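Local structure of mandelate racemase / muconate lactonizing enzyme, C-terminal domain protein (Labrenzia alexandrii, 4E5T) at residues 276-281 / 304-309; 60-65 / 76-81; 22-27 / 348-353; 8-13 / 377-382. The protein is probably a magnesium-dependent enzyme of the mandelate racemase and muconate lactonizing enzyme group of the enolase superfamily, its exact reaction not being established. One frame throughout, in Å; residues are numbered along the deposited sequence.

Contact 1 (276-281 / 304-309); sequences RVLETG and AMAECH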
loop_
_atom_site.group_PDB
_atom_site.type_symbol
_atom_site.label_atom_id
_atom_site.label_comp_id
_atom_site.label_asym_id
_atom_site.label_seq_id
_atom_site.Cartn_x
_atom_site.Cartn_y
_atom_site.Cartn_z
ATOM N N ARG A 276 2.579 -6.635 16.203
ATOM C CA ARG A 276 2.838 -5.439 15.410
ATOM C C ARG A 276 4.319 -5.265 15.015
ATOM O O ARG A 276 4.619 -4.900 13.867
ATOM C CB ARG A 276 2.311 -4.186 16.122
ATOM C CG ARG A 276 2.601 -2.886 15.379
ATOM C CD ARG A 276 1.958 -1.679 16.052
ATOM N NE ARG A 276 0.510 -1.806 16.080
ATOM C CZ ARG A 276 -0.192 -2.126 17.160
ATOM N NH1 ARG A 276 0.423 -2.325 18.316
ATOM N NH2 ARG A 276 -1.515 -2.233 17.079
ATOM N N VAL A 277 5.231 -5.512 15.958
ATOM C CA VAL A 277 6.665 -5.446 15.680
ATOM C C VAL A 277 6.989 -6.364 14.505
ATOM O O VAL A 277 7.572 -5.942 13.511
ATOM C CB VAL A 277 7.537 -5.898 16.898
ATOM C CG1 VAL A 277 8.939 -6.244 16.445
ATOM C CG2 VAL A 277 7.587 -4.838 17.985
ATOM N N LEU A 278 6.581 -7.621 14.621
ATOM C CA LEU A 278 6.871 -8.609 13.597
ATOM C C LEU A 278 6.309 -8.213 12.246
ATOM O O LEU A 278 7.035 -8.191 11.259
ATOM C CB LEU A 278 6.335 -9.971 14.014
ATOM C CG LEU A 278 7.118 -10.510 15.201
ATOM C CD1 LEU A 278 6.531 -11.839 15.691
ATOM C CD2 LEU A 278 8.590 -10.621 14.819
ATOM N N GLU A 279 5.024 -7.881 12.211
ATOM C CA GLU A 279 4.353 -7.629 10.947
ATOM C C GLU A 279 4.835 -6.363 10.244
ATOM O O GLU A 279 4.967 -6.347 9.006
ATOM C CB GLU A 279 2.847 -7.650 11.124
ATOM C CG GLU A 279 2.321 -9.060 11.189
ATOM C CD GLU A 279 0.982 -9.168 11.869
ATOM O OE1 GLU A 279 0.373 -8.114 12.170
ATOM O OE2 GLU A 279 0.557 -10.319 12.111
ATOM N N THR A 280 5.127 -5.322 11.022
ATOM C CA THR A 280 5.606 -4.083 10.426
ATOM C C THR A 280 7.039 -4.231 10.003
ATOM O O THR A 280 7.540 -3.405 9.251
ATOM C CB THR A 280 5.530 -2.872 11.380
ATOM O OG1 THR A 280 6.336 -3.126 12.527
ATOM C CG2 THR A 280 4.100 -2.593 11.819
ATOM N N GLY A 281 7.701 -5.279 10.487
ATOM C CA GLY A 281 9.128 -5.452 10.266
ATOM C C GLY A 281 9.951 -4.447 11.057
ATOM O O GLY A 281 10.913 -3.887 10.541
ATOM N N ALA A 304 6.822 -18.285 18.582
ATOM C CA ALA A 304 6.338 -19.011 17.406
ATOM C C ALA A 304 5.933 -18.022 16.328
ATOM O O ALA A 304 6.060 -18.290 15.125
ATOM C CB ALA A 304 5.159 -19.930 17.757
ATOM N N MET A 305 5.419 -16.879 16.759
ATOM C CA MET A 305 5.104 -15.837 15.808
ATOM C C MET A 305 6.368 -15.401 15.051
ATOM O O MET A 305 6.370 -15.300 13.827
ATOM C CB MET A 305 4.419 -14.674 16.503
ATOM C CG MET A 305 2.926 -14.789 16.494
ATOM S SD MET A 305 2.199 -13.391 17.331
ATOM C CE MET A 305 2.346 -13.889 19.024
ATOM N N ALA A 306 7.458 -15.197 15.775
ATOM C CA ALA A 306 8.710 -14.823 15.135
ATOM C C ALA A 306 9.219 -15.863 14.112
ATOM O O ALA A 306 9.931 -15.507 13.177
ATOM C CB ALA A 306 9.769 -14.511 16.187
ATOM N N GLU A 307 8.856 -17.135 14.281
ATOM C CA GLU A 307 9.247 -18.157 13.310
ATOM C C GLU A 307 8.589 -17.877 11.957
ATOM O O GLU A 307 9.187 -18.052 10.897
ATOM C CB GLU A 307 8.877 -19.554 13.794
ATOM C CG GLU A 307 9.544 -19.981 15.092
ATOM C CD GLU A 307 9.232 -21.440 15.465
ATOM O OE1 GLU A 307 9.711 -22.345 14.730
ATOM O OE2 GLU A 307 8.510 -21.677 16.478
ATOM N N CYS A 308 7.355 -17.409 12.007
ATOM C CA CYS A 308 6.626 -17.081 10.795
ATOM C C CYS A 308 7.191 -15.862 10.077
ATOM O O CYS A 308 6.850 -15.616 8.931
ATOM C CB CYS A 308 5.163 -16.814 11.130
ATOM S SG CYS A 308 4.275 -18.245 11.677
ATOM N N HIS A 309 8.047 -15.097 10.742
ATOM C CA HIS A 309 8.503 -13.838 10.166
ATOM C C HIS A 309 10.017 -13.692 9.973
ATOM O O HIS A 309 10.512 -12.564 9.841
ATOM C CB HIS A 309 7.973 -12.682 10.994
ATOM C CG HIS A 309 6.510 -12.466 10.830
ATOM N ND1 HIS A 309 5.578 -13.065 11.647
ATOM C CD2 HIS A 309 5.811 -11.749 9.922
ATOM C CE1 HIS A 309 4.366 -12.711 11.265
ATOM N NE2 HIS A 309 4.480 -11.912 10.217
#
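Two neighbouring helices of the beta/alpha barrel, 270-280 and 296-308, meet here at their C-terminal ends, where L278 lies against H309 and the last turn before it. The two segments exchange no hydrogen bond, so the contact rests on carbon atoms and one ring face. CD1 of L278 reaches the backbone of the second helix. CD1 of L278 lies 3.5 Å from N of A306 and 3.6 Å from CB of M305, while CB of A306 is a little farther off. CB of L278 sits over one face of the imidazole, 4.2 Å from the centroid of the H309 ring. This is a CH-pi contact, displaced toward the rim. With chi1 at -72°, the H309 ring sits beside its own backbone N, where ND1 can meet O of M305. ND1 of H309 donates to O of M305 over 3.2 Å, with a nearly straight N-H...O angle of 169°. The acceptor lies in the ring plane, yet the donor stands above the carbonyl plane. CG of E279 approaches obliquely, 3.7 Å from NE2 of H309. OE2 of E279 makes a weak hydrogen bond with NE2 of H309 of a second subunit, and NE2 of H309 makes the reciprocal weak bond with OE2 of E279 of that subunit. L286 of strand 285-286 also touches L278. G281 ends the first helix with positive phi in a Schellman motif, and the chain then leads into that strand. Adjacent helices joined by a beta strand in this way are typical of the modified (beta/alpha)7beta barrel of the enolase superfamily.

Contact 2 (60-65 / 76-81); sequences ARQFAG and HKTYGA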
loop_
_atom_site.group_PDB
_atom_site.type_symbol
_atom_site.label_atom_id
_atom_site.label_comp_id
_atom_site.label_asym_id
_atom_site.label_seq_id
_atom_site.Cartn_x
_atom_site.Cartn_y
_atom_site.Cartn_z
ATOM N N ALA A 60 -4.942 -12.441 45.157
ATOM C CA ALA A 60 -6.180 -12.618 45.885
ATOM C C ALA A 60 -7.366 -12.519 44.922
ATOM O O ALA A 60 -8.273 -13.352 44.954
ATOM C CB ALA A 60 -6.291 -11.593 47.005
ATOM N N ARG A 61 -7.343 -11.512 44.050
ATOM C CA ARG A 61 -8.466 -11.239 43.154
ATOM C C ARG A 61 -8.594 -12.285 42.043
ATOM O O ARG A 61 -9.697 -12.687 41.683
ATOM C CB ARG A 61 -8.343 -9.829 42.559
ATOM C CG ARG A 61 -9.563 -8.930 42.748
ATOM C CD ARG A 61 -9.209 -7.452 42.539
ATOM N NE ARG A 61 -8.998 -6.716 43.791
ATOM C CZ ARG A 61 -9.921 -5.952 44.381
ATOM N NH1 ARG A 61 -11.129 -5.822 43.833
ATOM N NH2 ARG A 61 -9.640 -5.321 45.519
ATOM N N GLN A 62 -7.466 -12.741 41.516
ATOM C CA GLN A 62 -7.495 -13.641 40.371
ATOM C C GLN A 62 -7.060 -15.093 40.605
ATOM O O GLN A 62 -7.620 -15.998 39.985
ATOM C CB GLN A 62 -6.691 -13.072 39.190
ATOM C CG GLN A 62 -7.012 -11.648 38.778
ATOM C CD GLN A 62 -8.491 -11.366 38.707
ATOM O OE1 GLN A 62 -9.304 -12.256 38.432
ATOM N NE2 GLN A 62 -8.857 -10.109 38.959
ATOM N N PHE A 63 -6.072 -15.334 41.469
ATOM C CA PHE A 63 -5.449 -16.666 41.490
ATOM C C PHE A 63 -5.893 -17.630 42.587
ATOM O O PHE A 63 -6.051 -18.814 42.332
ATOM C CB PHE A 63 -3.926 -16.561 41.460
ATOM C CG PHE A 63 -3.381 -16.074 40.145
ATOM C CD1 PHE A 63 -3.721 -14.812 39.660
ATOM C CD2 PHE A 63 -2.531 -16.869 39.392
ATOM C CE1 PHE A 63 -3.229 -14.359 38.450
ATOM C CE2 PHE A 63 -2.031 -16.419 38.183
ATOM C CZ PHE A 63 -2.379 -15.161 37.710
ATOM N N ALA A 64 -6.068 -17.124 43.798
ATOM C CA ALA A 64 -6.419 -17.958 44.943
ATOM C C ALA A 64 -7.609 -18.871 44.632
ATOM O O ALA A 64 -8.653 -18.403 44.195
ATOM C CB ALA A 64 -6.737 -17.080 46.125
ATOM N N GLY A 65 -7.436 -20.174 44.837
ATOM C CA GLY A 65 -8.497 -21.123 44.554
ATOM C C GLY A 65 -8.479 -21.689 43.137
ATOM O O GLY A 65 -9.408 -22.385 42.735
ATOM N N HIS A 76 -6.216 -14.375 31.155
ATOM C CA HIS A 76 -7.356 -13.602 30.696
ATOM C C HIS A 76 -8.142 -12.929 31.837
ATOM O O HIS A 76 -8.509 -11.754 31.736
ATOM C CB HIS A 76 -8.230 -14.433 29.754
ATOM C CG HIS A 76 -7.631 -14.603 28.388
ATOM N ND1 HIS A 76 -6.722 -15.592 28.087
ATOM C CD2 HIS A 76 -7.790 -13.887 27.250
ATOM C CE1 HIS A 76 -6.361 -15.490 26.820
ATOM N NE2 HIS A 76 -6.994 -14.464 26.288
ATOM N N LYS A 77 -8.367 -13.651 32.926
ATOM C CA LYS A 77 -8.990 -13.062 34.118
ATOM C C LYS A 77 -8.259 -11.811 34.574
ATOM O O LYS A 77 -8.877 -10.852 34.991
ATOM C CB LYS A 77 -9.040 -14.063 35.285
ATOM C CG LYS A 77 -10.221 -15.016 35.231
ATOM C CD LYS A 77 -10.276 -15.910 36.445
ATOM C CE LYS A 77 -10.354 -15.126 37.740
ATOM N NZ LYS A 77 -10.174 -16.035 38.922
ATOM N N THR A 78 -6.938 -11.823 34.474
ATOM C CA THR A 78 -6.113 -10.743 35.005
ATOM C C THR A 78 -6.047 -9.553 34.054
ATOM O O THR A 78 -6.210 -8.391 34.446
ATOM C CB THR A 78 -4.711 -11.280 35.297
ATOM O OG1 THR A 78 -4.835 -12.281 36.301
ATOM C CG2 THR A 78 -3.791 -10.198 35.811
ATOM N N TYR A 79 -5.810 -9.891 32.797
ATOM C CA TYR A 79 -5.723 -8.970 31.679
ATOM C C TYR A 79 -7.030 -8.212 31.414
ATOM O O TYR A 79 -7.014 -7.093 30.885
ATOM C CB TYR A 79 -5.368 -9.796 30.447
ATOM C CG TYR A 79 -5.141 -9.007 29.201
ATOM C CD1 TYR A 79 -4.159 -8.031 29.147
ATOM C CD2 TYR A 79 -5.887 -9.263 28.057
ATOM C CE1 TYR A 79 -3.938 -7.308 27.979
ATOM C CE2 TYR A 79 -5.672 -8.559 26.895
ATOM C CZ TYR A 79 -4.699 -7.581 26.856
ATOM O OH TYR A 79 -4.490 -6.885 25.689
ATOM N N GLY A 80 -8.158 -8.822 31.767
ATOM C CA GLY A 80 -9.438 -8.227 31.457
ATOM C C GLY A 80 -10.109 -7.637 32.674
ATOM O O GLY A 80 -11.210 -7.065 32.583
ATOM N N ALA A 81 -9.452 -7.796 33.819
ATOM C CA ALA A 81 -9.948 -7.243 35.070
ATOM C C ALA A 81 -10.112 -5.726 34.948
ATOM O O ALA A 81 -9.272 -5.052 34.352
ATOM C CB ALA A 81 -9.001 -7.587 36.186
#
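Q62 and K77 meet because each side chain starts beside its own backbone N and then bends. In Q62 the bend comes at chi2 (-45°), which turns the amide toward the backbone of K77 and CB of A81. In K77 it comes at chi3 (58°), which carries the ammonium group back to the other helix. NZ of K77 donates to the backbone O of Q62 over 2.8 Å. The donor is tilted 20° from the carbonyl plane. The lysine also passes the glutamine side chain obliquely, and CE of K77 lies near OE1 of Q62. On the other branch of the amide, NE2 of Q62 faces CB of A81 at 3.8 Å. The contact joins the ends of two successive helices, 48-63 and 71-79, in the N-terminal capping domain of the enolase fold. Helix 48-63 closes with a wider pi-type turn at 60-63, and the lysine bond falls on a carbonyl of that turn. T78 packs deeper between the helices. OG1 of T78 touches CG of Q62 at 3.4 Å and lies equally far from CE1 of F63, oblique to that ring. The hydroxyl is hydrogen-bonded to O of L74, one turn back in its own helix. L95 of helix 89-110 touches both F63 and T78, placing a third helix against the pair. NZ of K77 also has a long, weak ion pair with OE2 of E66.

Contact 3 (22-27 / 348-353); sequences RYFIFV and GFFAEL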
loop_
_atom_site.group_PDB
_atom_site.type_symbol
_atom_site.label_atom_id
_atom_site.label_comp_id
_atom_site.label_asym_id
_atom_site.label_seq_id
_atom_site.Cartn_x
_atom_site.Cartn_y
_atom_site.Cartn_z
ATOM N N ARG A 22 18.862 -2.096 40.775
ATOM C CA ARG A 22 18.832 -1.726 42.186
ATOM C C ARG A 22 18.116 -2.719 43.095
ATOM O O ARG A 22 18.452 -2.819 44.263
ATOM C CB ARG A 22 18.200 -0.340 42.365
ATOM C CG ARG A 22 18.966 0.796 41.735
ATOM C CD ARG A 22 18.369 2.133 42.138
ATOM N NE ARG A 22 19.362 3.203 42.104
ATOM C CZ ARG A 22 19.486 4.084 41.116
ATOM N NH1 ARG A 22 18.662 4.024 40.072
ATOM N NH2 ARG A 22 20.431 5.026 41.180
ATOM N N TYR A 23 17.121 -3.429 42.573
ATOM C CA TYR A 23 16.335 -4.350 43.389
ATOM C C TYR A 23 15.635 -5.402 42.529
ATOM O O TYR A 23 15.461 -5.201 41.324
ATOM C CB TYR A 23 15.308 -3.579 44.235
ATOM C CG TYR A 23 14.277 -2.772 43.447
ATOM C CD1 TYR A 23 13.131 -3.376 42.936
ATOM C CD2 TYR A 23 14.438 -1.405 43.240
ATOM C CE1 TYR A 23 12.196 -2.650 42.228
ATOM C CE2 TYR A 23 13.498 -0.666 42.529
ATOM C CZ TYR A 23 12.378 -1.289 42.025
ATOM O OH TYR A 23 11.429 -0.573 41.317
ATOM N N PHE A 24 15.240 -6.516 43.149
ATOM C CA PHE A 24 14.494 -7.570 42.456
ATOM C C PHE A 24 13.170 -7.781 43.150
ATOM O O PHE A 24 13.079 -7.595 44.363
ATOM C CB PHE A 24 15.247 -8.896 42.476
ATOM C CG PHE A 24 16.669 -8.789 42.066
ATOM C CD1 PHE A 24 17.044 -7.962 41.027
ATOM C CD2 PHE A 24 17.645 -9.509 42.731
ATOM C CE1 PHE A 24 18.379 -7.854 40.655
ATOM C CE2 PHE A 24 18.970 -9.415 42.366
ATOM C CZ PHE A 24 19.346 -8.586 41.328
ATOM N N ILE A 25 12.140 -8.175 42.400
ATOM C CA ILE A 25 10.865 -8.493 43.038
ATOM C C ILE A 25 10.473 -9.962 42.846
ATOM O O ILE A 25 10.157 -10.403 41.747
ATOM C CB ILE A 25 9.727 -7.584 42.548
ATOM C CG1 ILE A 25 10.136 -6.117 42.650
ATOM C CG2 ILE A 25 8.463 -7.866 43.347
ATOM C CD1 ILE A 25 9.068 -5.141 42.224
ATOM N N PHE A 26 10.481 -10.721 43.925
ATOM C CA PHE A 26 10.218 -12.147 43.814
ATOM C C PHE A 26 8.831 -12.475 44.324
ATOM O O PHE A 26 8.294 -11.788 45.196
ATOM C CB PHE A 26 11.269 -12.941 44.596
ATOM C CG PHE A 26 12.673 -12.772 44.075
ATOM C CD1 PHE A 26 12.919 -12.685 42.721
ATOM C CD2 PHE A 26 13.743 -12.700 44.943
ATOM C CE1 PHE A 26 14.212 -12.534 42.241
ATOM C CE2 PHE A 26 15.037 -12.546 44.468
ATOM C CZ PHE A 26 15.268 -12.469 43.115
ATOM N N VAL A 27 8.243 -13.521 43.768
ATOM C CA VAL A 27 7.000 -14.048 44.313
ATOM C C VAL A 27 7.149 -15.531 44.677
ATOM O O VAL A 27 7.902 -16.273 44.032
ATOM C CB VAL A 27 5.788 -13.840 43.345
ATOM C CG1 VAL A 27 5.529 -12.377 43.116
ATOM C CG2 VAL A 27 6.007 -14.538 42.023
ATOM N N GLY A 348 28.257 -14.401 41.977
ATOM C CA GLY A 348 27.951 -13.417 43.007
ATOM C C GLY A 348 26.555 -13.555 43.568
ATOM O O GLY A 348 26.091 -14.665 43.838
ATOM N N PHE A 349 25.858 -12.432 43.706
ATOM C CA PHE A 349 24.538 -12.455 44.321
ATOM C C PHE A 349 23.542 -13.295 43.520
ATOM O O PHE A 349 22.561 -13.801 44.068
ATOM C CB PHE A 349 24.019 -11.041 44.543
ATOM C CG PHE A 349 22.942 -10.950 45.585
ATOM C CD1 PHE A 349 23.153 -11.459 46.851
ATOM C CD2 PHE A 349 21.709 -10.352 45.295
ATOM C CE1 PHE A 349 22.167 -11.374 47.823
ATOM C CE2 PHE A 349 20.717 -10.259 46.262
ATOM C CZ PHE A 349 20.948 -10.778 47.534
ATOM N N PHE A 350 23.817 -13.473 42.234
ATOM C CA PHE A 350 22.957 -14.295 41.391
ATOM C C PHE A 350 22.997 -15.777 41.744
ATOM O O PHE A 350 22.089 -16.529 41.407
ATOM C CB PHE A 350 23.267 -14.058 39.910
ATOM C CG PHE A 350 22.692 -12.784 39.393
ATOM C CD1 PHE A 350 23.314 -11.575 39.656
ATOM C CD2 PHE A 350 21.498 -12.785 38.697
ATOM C CE1 PHE A 350 22.770 -10.394 39.212
ATOM C CE2 PHE A 350 20.951 -11.604 38.248
ATOM C CZ PHE A 350 21.593 -10.407 38.507
ATOM N N ALA A 351 24.048 -16.197 42.436
ATOM C CA ALA A 351 24.160 -17.589 42.832
ATOM C C ALA A 351 23.681 -17.736 44.260
ATOM O O ALA A 351 23.110 -18.751 44.622
ATOM C CB ALA A 351 25.588 -18.081 42.680
ATOM N N GLU A 352 23.907 -16.717 45.076
ATOM C CA GLU A 352 23.531 -16.802 46.483
ATOM C C GLU A 352 22.002 -16.884 46.610
ATOM O O GLU A 352 21.486 -17.638 47.435
ATOM C CB GLU A 352 24.134 -15.626 47.274
ATOM C CG GLU A 352 23.946 -15.668 48.788
ATOM C CD GLU A 352 24.527 -14.423 49.464
ATOM O OE1 GLU A 352 25.274 -13.688 48.771
ATOM O OE2 GLU A 352 24.237 -14.174 50.668
ATOM N N LEU A 353 21.293 -16.131 45.765
ATOM C CA LEU A 353 19.819 -16.156 45.718
ATOM C C LEU A 353 19.217 -17.502 45.271
ATOM O O LEU A 353 18.065 -17.805 45.553
ATOM C CB LEU A 353 19.259 -15.000 44.861
ATOM C CG LEU A 353 19.195 -13.618 45.529
ATOM C CD1 LEU A 353 18.863 -12.540 44.511
ATOM C CD2 LEU A 353 18.210 -13.573 46.692
#
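F24 and L353 cross obliquely, and the leucine methyl CD1 comes up to the ring edge, near its plane. CD1 of L353 is 3.7 Å from CD2 of F24. CD1 of L353 also meets the F26 ring at its edge and in its plane, 3.8 Å from CE2 of F26. One methyl thus serves the edges of two phenylalanines that stand two residues apart on strand 23-31. F24 also meets two rings of helix 349-352. The F24 and F350 side chains run at about a right angle to each other. Their ring planes are inclined at 56° and their centroids lie 5.8 Å apart. The closest atoms are CZ of F24 and CZ of F350, at 4.0 Å. F349 and F24 run alongside in opposite senses, with CD2 of F349 4.1 Å from CE2 of F24. CG of F349 lies anti to the backbone N (chi1 -159°), whereas that of F350 stands beside the backbone N (chi1 -77°). These two torsions send adjacent rings of one short helix along different paths to F24. CG of L353 lies over one face of the F349 ring, toward its rim. All five touching residues are buried. The short helix packs on one face of the antiparallel sheet, where strand 23-31 runs between strands 4-13 and 36-41. V381 of helix 379-383 touches F349 and L353, and A382 touches L353.

Contact 4 (8-13 / 377-382); sequences ETFVVG and LNEDVA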
loop_
_atom_site.group_PDB
_atom_site.type_symbol
_atom_site.label_atom_id
_atom_site.label_comp_id
_atom_site.label_asym_id
_atom_site.label_seq_id
_atom_site.Cartn_x
_atom_site.Cartn_y
_atom_site.Cartn_z
ATOM N N GLU A 8 3.731 -15.311 48.971
ATOM C CA GLU A 8 4.617 -14.412 49.686
ATOM C C GLU A 8 5.344 -13.597 48.614
ATOM O O GLU A 8 5.611 -14.102 47.524
ATOM C CB GLU A 8 5.595 -15.159 50.613
ATOM C CG GLU A 8 6.495 -14.209 51.414
ATOM C CD GLU A 8 7.399 -14.887 52.446
ATOM O OE1 GLU A 8 7.782 -16.069 52.244
ATOM O OE2 GLU A 8 7.730 -14.220 53.465
ATOM N N THR A 9 5.615 -12.325 48.901
ATOM C CA THR A 9 6.419 -11.500 48.008
ATOM C C THR A 9 7.709 -11.134 48.706
ATOM O O THR A 9 7.784 -11.097 49.934
ATOM C CB THR A 9 5.701 -10.196 47.544
ATOM O OG1 THR A 9 5.211 -9.465 48.680
ATOM C CG2 THR A 9 4.553 -10.506 46.601
ATOM N N PHE A 10 8.725 -10.876 47.898
ATOM C CA PHE A 10 10.039 -10.510 48.390
ATOM C C PHE A 10 10.528 -9.337 47.558
ATOM O O PHE A 10 10.528 -9.385 46.328
ATOM C CB PHE A 10 11.020 -11.669 48.222
ATOM C CG PHE A 10 10.536 -12.976 48.796
ATOM C CD1 PHE A 10 9.538 -13.712 48.160
ATOM C CD2 PHE A 10 11.106 -13.486 49.951
ATOM C CE1 PHE A 10 9.100 -14.903 48.678
ATOM C CE2 PHE A 10 10.676 -14.690 50.469
ATOM C CZ PHE A 10 9.675 -15.397 49.837
ATOM N N VAL A 11 10.916 -8.271 48.233
ATOM C CA VAL A 11 11.585 -7.179 47.589
ATOM C C VAL A 11 13.011 -7.252 48.081
ATOM O O VAL A 11 13.262 -7.120 49.271
ATOM C CB VAL A 11 10.935 -5.860 47.976
ATOM C CG1 VAL A 11 11.601 -4.687 47.238
ATOM C CG2 VAL A 11 9.417 -5.927 47.701
ATOM N N VAL A 12 13.939 -7.511 47.167
ATOM C CA VAL A 12 15.327 -7.775 47.527
ATOM C C VAL A 12 16.266 -6.746 46.916
ATOM O O VAL A 12 16.377 -6.665 45.696
ATOM C CB VAL A 12 15.783 -9.170 47.016
ATOM C CG1 VAL A 12 17.252 -9.378 47.309
ATOM C CG2 VAL A 12 14.941 -10.288 47.627
ATOM N N GLY A 13 16.943 -5.970 47.756
ATOM C CA GLY A 13 17.948 -5.029 47.277
ATOM C C GLY A 13 19.167 -5.749 46.725
ATOM O O GLY A 13 19.579 -6.777 47.251
ATOM N N LEU A 377 14.355 -20.612 44.842
ATOM C CA LEU A 377 14.769 -19.391 45.505
ATOM C C LEU A 377 15.241 -19.707 46.916
ATOM O O LEU A 377 14.564 -20.383 47.689
ATOM C CB LEU A 377 13.642 -18.354 45.530
ATOM C CG LEU A 377 13.968 -17.002 46.196
ATOM C CD1 LEU A 377 14.946 -16.168 45.399
ATOM C CD2 LEU A 377 12.705 -16.196 46.522
ATOM N N ASN A 378 16.422 -19.224 47.244
ATOM C CA ASN A 378 16.874 -19.268 48.606
ATOM C C ASN A 378 16.109 -18.193 49.365
ATOM O O ASN A 378 16.543 -17.051 49.449
ATOM C CB ASN A 378 18.370 -19.013 48.645
ATOM C CG ASN A 378 18.980 -19.401 49.955
ATOM O OD1 ASN A 378 18.345 -19.271 50.999
ATOM N ND2 ASN A 378 20.224 -19.880 49.918
ATOM N N GLU A 379 14.952 -18.563 49.895
ATOM C CA GLU A 379 14.070 -17.610 50.554
ATOM C C GLU A 379 14.774 -16.860 51.671
ATOM O O GLU A 379 14.533 -15.657 51.878
ATOM C CB GLU A 379 12.840 -18.314 51.134
ATOM C CG GLU A 379 12.058 -19.126 50.143
ATOM C CD GLU A 379 10.803 -19.697 50.759
ATOM O OE1 GLU A 379 10.212 -20.622 50.151
ATOM O OE2 GLU A 379 10.414 -19.211 51.853
ATOM N N ASP A 380 15.630 -17.577 52.398
ATOM C CA ASP A 380 16.329 -16.987 53.534
ATOM C C ASP A 380 17.298 -15.915 53.078
ATOM O O ASP A 380 17.316 -14.821 53.634
ATOM C CB ASP A 380 17.039 -18.047 54.370
ATOM C CG ASP A 380 16.067 -18.977 55.069
ATOM O OD1 ASP A 380 14.881 -18.606 55.225
ATOM O OD2 ASP A 380 16.489 -20.080 55.456
ATOM N N VAL A 381 18.091 -16.222 52.059
ATOM C CA VAL A 381 18.948 -15.210 51.458
ATOM C C VAL A 381 18.115 -14.036 50.964
ATOM O O VAL A 381 18.518 -12.884 51.106
ATOM C CB VAL A 381 19.813 -15.786 50.324
ATOM C CG1 VAL A 381 20.414 -14.679 49.484
ATOM C CG2 VAL A 381 20.900 -16.637 50.916
ATOM N N ALA A 382 16.936 -14.332 50.424
ATOM C CA ALA A 382 16.043 -13.281 49.935
ATOM C C ALA A 382 15.489 -12.402 51.052
ATOM O O ALA A 382 15.437 -11.198 50.890
ATOM C CB ALA A 382 14.918 -13.853 49.092
#
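Apolar contacts carry most of this meeting, with F10 and A382 at its middle. CB of A382 lies 3.9 Å from CD2 of F10 and equally far from CG2 of V12. The methyl thus fits between two residues that point to the same side of strand 4-13. The F10 ring approaches it obliquely. CD2 of L377 stands over the centre of one ring face, 4.3 Å from CD1 of F10. V12 places its CG2 beside its own backbone N, with CG1 anti to it (chi1 176°), and this turns CG2 of V12 toward A382. No hydrogen bond links the two segments directly. N378 is the N-cap of helix 379-383. OD1 of N378 accepts from N of V381 over 3.2 Å, with the donor well above the carbonyl plane. Charge gathers at one end of the contact. OE1 of E8 and OE2 of E379 are 4.1 Å apart, their carboxylate planes nearly perpendicular, at 88°. R383 forms a salt bridge to each of these oxygens through NH1, and OE1 of E379 is bonded to the hydroxyl of Y38. The shared arginine probably offsets the repulsion of the two acids. The chemistry implies a greasy seam between the sheet and a C-terminal helix, with an ionic group bridging it at one end.

Overall arrangement
Contacts 3 and 4 form one continuous region. Their centres are 7 Å apart, and two probable backbone hydrogen bonds tie them together: F26 N to F10 O and N378 N to L353 O, each 2.8 Å. Both fasten the N-terminal sheet to helices late in the chain. Contact 2 lies inside the loops they close, with its centre about 26 Å from that of contact 3 and 24 Å from that of contact 4. Contact 1 is on the other side of the chain's centre from contacts 3 and 4, with its centre about 33 and 36 Å from theirs. Contacts 1 and 2 both touch the same neighbouring subunit. Magnesium is bound by E240 and E266; the F350 side chain of contact 3 is about 14 Å from a magnesium ion.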